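Local coordinates for lovastatin nonaketide synthase, polyketide synthase component (Aspergillus terreus, PDB 7CPX), which builds the dihydromonacolin L nonaketide precursor of lovastatin from malonyl-CoA, as an iterative homodimeric megasynthase working with the partner protein lovC, at residues E1291-A1296 with T1603-N1608; H1424-L1429 with T1612-T1617. The protein carries 2 engineered substitutions. All coordinates share one frame; numbering follows the deposited sequence.

Interaction 1: E1291-A1296 with T1603-N1608; sequences EYWATA and TDRDAN
The guanidinium of Arg1605 lies over one face of the Trp1293 indole in a cation-pi contact. CZ of Arg1605 stands 3.9 Å from the centroid of the five-membered ring of Trp1293, and only 10° off the ring normal, so the positive group is nearly centred there. The two planes are nevertheless inclined by 48°, which rules out a flat stack. The guanidinium tips its NH2 down toward the ring fusion, 3.2 Å from Trp1293 CD2, while Arg1605 NH1 stays 3.6 Å from Trp1293 CE2. Seen from the guanidinium, CD1 of Trp1293 lies over one face and CZ3 lies at the edge. The bend that turns the arginine chain back over the indole is set at chi2, -67°. Thr1603 adds a methyl to the same ring system: its CG2 approaches obliquely, 3.9 Å from Trp1293 CD1, because OG1 takes the place anti to the backbone N. The indole N-H is hydrogen-bonded to Asp1288 OD1, which also receives a weak bond from Thr1603 OG1; this carboxylate thus helps to fix both the ring and its neighbour. Farther along, the Ala1294 methyl points at Asn1608, with CB 3.7 Å from Asn1608 ND2 and 4.0 Å from Asn1608 CB. The amide nitrogen has its polar partner in Asp1298 OD2, so the alanine meets it through van der Waals contact alone. Both segments are loops, leaving the adjacent parallel strands 1286-1287 and 1600-1602 at one margin of the methyltransferase sheet. Residues 1291-1296 lead into helix 1298-1309, which Asn1608 touches at Ile1302, whereas 1603-1608 run toward strand 1614-1618. Tyr1425 of helix 1420-1436 packs against both Trp1293 and Thr1603.

Interaction 2: H1424-L1429 with T1612-T1617; sequences HYAREL and TSVFST
Leu1429 reaches Ser1616 and Val1614 because its CG is anti to the backbone N (chi1 176°), which extends the side chain from the helix toward the strand. Val1614 complements it: with CG1 likewise anti to its own N (chi1 -166°), the two methyls part, CG1 turning to Leu1429 CD2 at 4.1 Å and CG2 to Ala1426 CB at 4.0 Å. The forked end of Leu1429 straddles the beta carbon of Ser1616, whose CB is 3.4 Å from CD2 and 3.5 Å from CD1 of the leucine. The axes of helical residues 1424-1429 and strand residues 1614-1617 come within 8.8 Å and run 20° from parallel. Helix 1420-1436 covers one face of the sheet, where Ala1426 and Leu1429 also touch Leu1547 and Val1545 of the neighbouring strand 1542-1547. This is the helix-on-sheet layering of a class I methyltransferase fold, in which the antiparallel strand 1614-1618 lies between 1542-1547 and 1600-1602. Phe1615 and Ser1616 spend backbone groups on Ile1546 and Ser1600 of the flanking strands, whereas the buried faces of helix and strand meet through van der Waals contact, with no hydrogen bond between the two segments.

Overall arrangement
Interactions 1 and 2 adjoin in the methyltransferase domain, their centres about 13 Å apart, and helix 1420-1436 links them. Tyr1425 belongs to the helical segment of interaction 2, yet its hydroxyl lies among the residues of interaction 1, where OH is 3.1 Å from Tyr1292 O, a probable hydrogen bond, and it is also hydrogen-bonded to the carbonyl oxygen of Asn1289. The preceding residue, His1424, stacks its ring on Tyr1292. The connection from strand 1600-1602 to strand 1614-1618, together with the latter strand, supplies one half of each contact. Interaction 1 is partly buried and centred on a cation-pi contact; interaction 2 is buried and mainly apolar. Both lie away from the annotated active sites and the NADP pocket.

Interaction 1: E1291-A1296 with T1603-N1608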
# COMPACT_ATOMS: atom_id res chain seq x y z
N GLU A 1291 -51.31 -44.71 -30.64
CA GLU A 1291 -51.23 -43.68 -29.60
C GLU A 1291 -52.01 -42.43 -29.97
O GLU A 1291 -52.40 -41.67 -29.08
CB GLU A 1291 -49.77 -43.33 -29.33
CG GLU A 1291 -49.57 -42.21 -28.32
CD GLU A 1291 -48.11 -41.94 -28.03
OE1 GLU A 1291 -47.25 -42.65 -28.59
OE2 GLU A 1291 -47.82 -41.03 -27.23
N TYR A 1292 -52.23 -42.20 -31.27
CA TYR A 1292 -52.93 -41.01 -31.74
C TYR A 1292 -54.31 -41.34 -32.31
O TYR A 1292 -54.82 -40.60 -33.15
CB TYR A 1292 -52.08 -40.30 -32.79
CG TYR A 1292 -50.68 -39.97 -32.31
CD1 TYR A 1292 -50.46 -39.49 -31.02
CD2 TYR A 1292 -49.58 -40.16 -33.13
CE1 TYR A 1292 -49.19 -39.19 -30.57
CE2 TYR A 1292 -48.30 -39.87 -32.69
CZ TYR A 1292 -48.11 -39.39 -31.41
OH TYR A 1292 -46.85 -39.09 -30.96
N TRP A 1293 -54.91 -42.44 -31.87
CA TRP A 1293 -56.29 -42.73 -32.20
C TRP A 1293 -57.22 -41.90 -31.33
O TRP A 1293 -56.82 -41.32 -30.31
CB TRP A 1293 -56.60 -44.21 -32.02
CG TRP A 1293 -56.03 -45.10 -33.08
CD1 TRP A 1293 -55.45 -44.71 -34.25
CD2 TRP A 1293 -55.98 -46.53 -33.06
NE1 TRP A 1293 -55.04 -45.81 -34.97
CE2 TRP A 1293 -55.36 -46.94 -34.26
CE3 TRP A 1293 -56.40 -47.51 -32.16
CZ2 TRP A 1293 -55.15 -48.28 -34.57
CZ3 TRP A 1293 -56.20 -48.84 -32.47
CH2 TRP A 1293 -55.58 -49.21 -33.66
N ALA A 1294 -58.49 -41.84 -31.73
CA ALA A 1294 -59.51 -41.18 -30.93
C ALA A 1294 -59.79 -42.04 -29.71
O ALA A 1294 -60.53 -43.02 -29.78
CB ALA A 1294 -60.78 -40.96 -31.75
N THR A 1295 -59.18 -41.68 -28.58
CA THR A 1295 -59.30 -42.48 -27.38
C THR A 1295 -60.76 -42.60 -26.95
O THR A 1295 -61.64 -41.88 -27.44
CB THR A 1295 -58.47 -41.88 -26.24
OG1 THR A 1295 -58.56 -42.72 -25.08
CG2 THR A 1295 -58.95 -40.48 -25.89
N ALA A 1296 -61.01 -43.53 -26.03
CA ALA A 1296 -62.38 -43.81 -25.62
C ALA A 1296 -63.06 -42.57 -25.06
O ALA A 1296 -64.22 -42.30 -25.36
CB ALA A 1296 -62.40 -44.95 -24.60
N THR A 1603 -55.41 -41.87 -40.46
CA THR A 1603 -56.46 -42.83 -40.17
C THR A 1603 -57.72 -42.09 -39.74
O THR A 1603 -57.72 -41.37 -38.73
CB THR A 1603 -56.01 -43.80 -39.08
OG1 THR A 1603 -57.04 -44.77 -38.85
CG2 THR A 1603 -55.69 -43.07 -37.78
N ASP A 1604 -58.79 -42.24 -40.52
CA ASP A 1604 -60.07 -41.60 -40.26
C ASP A 1604 -61.19 -42.62 -40.33
O ASP A 1604 -62.27 -42.36 -40.87
CB ASP A 1604 -60.31 -40.47 -41.26
CG ASP A 1604 -60.21 -40.93 -42.70
OD1 ASP A 1604 -59.92 -42.13 -42.93
OD2 ASP A 1604 -60.42 -40.10 -43.61
N ARG A 1605 -60.95 -43.80 -39.76
CA ARG A 1605 -61.91 -44.89 -39.90
C ARG A 1605 -63.22 -44.60 -39.19
O ARG A 1605 -64.29 -44.95 -39.71
CB ARG A 1605 -61.30 -46.20 -39.37
CG ARG A 1605 -61.21 -46.33 -37.85
CD ARG A 1605 -60.23 -45.35 -37.24
NE ARG A 1605 -59.96 -45.66 -35.84
CZ ARG A 1605 -59.09 -46.57 -35.42
NH1 ARG A 1605 -58.37 -47.28 -36.27
NH2 ARG A 1605 -58.94 -46.77 -34.12
N ASP A 1606 -63.18 -43.96 -38.02
CA ASP A 1606 -64.38 -43.80 -37.20
C ASP A 1606 -64.85 -42.36 -37.08
O ASP A 1606 -65.97 -42.04 -37.49
CB ASP A 1606 -64.11 -44.38 -35.80
CG ASP A 1606 -65.32 -44.33 -34.90
OD1 ASP A 1606 -66.43 -44.02 -35.39
OD2 ASP A 1606 -65.18 -44.59 -33.68
N ALA A 1607 -64.01 -41.46 -36.55
CA ALA A 1607 -64.47 -40.10 -36.28
C ALA A 1607 -63.38 -39.25 -35.63
O ALA A 1607 -62.28 -39.74 -35.34
CB ALA A 1607 -65.69 -40.12 -35.36
N ASN A 1608 -63.68 -37.97 -35.41
CA ASN A 1608 -62.92 -37.04 -34.59
C ASN A 1608 -61.64 -36.57 -35.27
O ASN A 1608 -60.95 -35.70 -34.72
CB ASN A 1608 -62.56 -37.64 -33.22
CG ASN A 1608 -63.76 -38.26 -32.53
OD1 ASN A 1608 -64.82 -38.42 -33.13
ND2 ASN A 1608 -63.59 -38.60 -31.26

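Interaction 2: H1424-L1429 with T1612-T1617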
# COMPACT_ATOMS: atom_id res chain seq x y z
N HIS A 1424 -50.57 -34.63 -34.11
CA HIS A 1424 -49.55 -35.65 -33.88
C HIS A 1424 -49.20 -36.38 -35.17
O HIS A 1424 -48.03 -36.62 -35.47
CB HIS A 1424 -50.03 -36.64 -32.82
CG HIS A 1424 -50.13 -36.07 -31.45
ND1 HIS A 1424 -49.03 -35.84 -30.65
CD2 HIS A 1424 -51.21 -35.68 -30.72
CE1 HIS A 1424 -49.42 -35.34 -29.49
NE2 HIS A 1424 -50.74 -35.23 -29.51
N TYR A 1425 -50.22 -36.74 -35.95
CA TYR A 1425 -49.98 -37.36 -37.25
C TYR A 1425 -49.23 -36.41 -38.18
O TYR A 1425 -48.40 -36.86 -38.98
CB TYR A 1425 -51.30 -37.80 -37.89
CG TYR A 1425 -51.94 -39.00 -37.24
CD1 TYR A 1425 -51.17 -40.05 -36.76
CD2 TYR A 1425 -53.32 -39.10 -37.12
CE1 TYR A 1425 -51.75 -41.16 -36.18
CE2 TYR A 1425 -53.91 -40.20 -36.53
CZ TYR A 1425 -53.12 -41.23 -36.07
OH TYR A 1425 -53.70 -42.33 -35.48
N ALA A 1426 -49.53 -35.12 -38.10
CA ALA A 1426 -48.79 -34.15 -38.90
C ALA A 1426 -47.32 -34.13 -38.50
O ALA A 1426 -46.44 -34.07 -39.37
CB ALA A 1426 -49.40 -32.75 -38.73
N ARG A 1427 -47.03 -34.18 -37.20
CA ARG A 1427 -45.64 -34.26 -36.77
C ARG A 1427 -44.98 -35.53 -37.29
O ARG A 1427 -43.84 -35.49 -37.75
CB ARG A 1427 -45.53 -34.22 -35.24
CG ARG A 1427 -44.08 -34.18 -34.77
CD ARG A 1427 -43.91 -34.60 -33.32
NE ARG A 1427 -44.82 -33.92 -32.41
CZ ARG A 1427 -45.89 -34.47 -31.85
NH1 ARG A 1427 -46.24 -35.72 -32.11
NH2 ARG A 1427 -46.63 -33.75 -31.01
N GLU A 1428 -45.69 -36.66 -37.23
CA GLU A 1428 -45.12 -37.91 -37.72
C GLU A 1428 -44.80 -37.81 -39.21
O GLU A 1428 -43.73 -38.22 -39.67
CB GLU A 1428 -46.08 -39.06 -37.46
CG GLU A 1428 -46.31 -39.36 -35.98
CD GLU A 1428 -45.10 -39.98 -35.32
OE1 GLU A 1428 -44.08 -40.20 -36.01
OE2 GLU A 1428 -45.16 -40.24 -34.10
N LEU A 1429 -45.74 -37.26 -39.99
CA LEU A 1429 -45.55 -37.14 -41.43
C LEU A 1429 -44.39 -36.21 -41.75
O LEU A 1429 -43.55 -36.51 -42.61
CB LEU A 1429 -46.84 -36.63 -42.07
CG LEU A 1429 -46.81 -36.34 -43.57
CD1 LEU A 1429 -46.57 -37.62 -44.35
CD2 LEU A 1429 -48.11 -35.68 -44.00
N THR A 1612 -59.44 -32.32 -39.19
CA THR A 1612 -58.02 -32.04 -39.27
C THR A 1612 -57.21 -33.15 -39.93
O THR A 1612 -55.98 -33.10 -39.88
CB THR A 1612 -57.45 -31.79 -37.86
OG1 THR A 1612 -57.94 -32.79 -36.97
CG2 THR A 1612 -57.87 -30.42 -37.36
N SER A 1613 -57.85 -34.14 -40.55
CA SER A 1613 -57.13 -35.23 -41.18
C SER A 1613 -56.06 -34.70 -42.11
O SER A 1613 -56.33 -33.85 -42.96
CB SER A 1613 -58.10 -36.13 -41.94
OG SER A 1613 -59.01 -36.77 -41.06
N VAL A 1614 -54.85 -35.21 -41.95
CA VAL A 1614 -53.68 -34.68 -42.65
C VAL A 1614 -53.43 -35.49 -43.91
O VAL A 1614 -53.70 -36.69 -43.98
CB VAL A 1614 -52.44 -34.68 -41.74
CG1 VAL A 1614 -51.34 -33.83 -42.34
CG2 VAL A 1614 -52.81 -34.19 -40.35
N PHE A 1615 -52.91 -34.81 -44.93
CA PHE A 1615 -52.60 -35.44 -46.21
C PHE A 1615 -51.22 -35.00 -46.66
O PHE A 1615 -50.78 -33.87 -46.39
CB PHE A 1615 -53.63 -35.08 -47.28
CG PHE A 1615 -55.06 -35.22 -46.82
CD1 PHE A 1615 -55.62 -36.48 -46.67
CD2 PHE A 1615 -55.83 -34.11 -46.55
CE1 PHE A 1615 -56.93 -36.61 -46.25
CE2 PHE A 1615 -57.14 -34.24 -46.13
CZ PHE A 1615 -57.69 -35.49 -45.98
N SER A 1616 -50.53 -35.89 -47.37
CA SER A 1616 -49.21 -35.62 -47.92
C SER A 1616 -49.26 -35.83 -49.43
O SER A 1616 -49.84 -36.81 -49.91
CB SER A 1616 -48.14 -36.52 -47.31
OG SER A 1616 -47.96 -37.70 -48.09
N THR A 1617 -48.64 -34.91 -50.17
CA THR A 1617 -48.63 -34.99 -51.62
C THR A 1617 -47.29 -34.51 -52.15
O THR A 1617 -46.56 -33.78 -51.48
CB THR A 1617 -49.75 -34.14 -52.23
OG1 THR A 1617 -49.42 -32.75 -52.12
CG2 THR A 1617 -51.06 -34.41 -51.51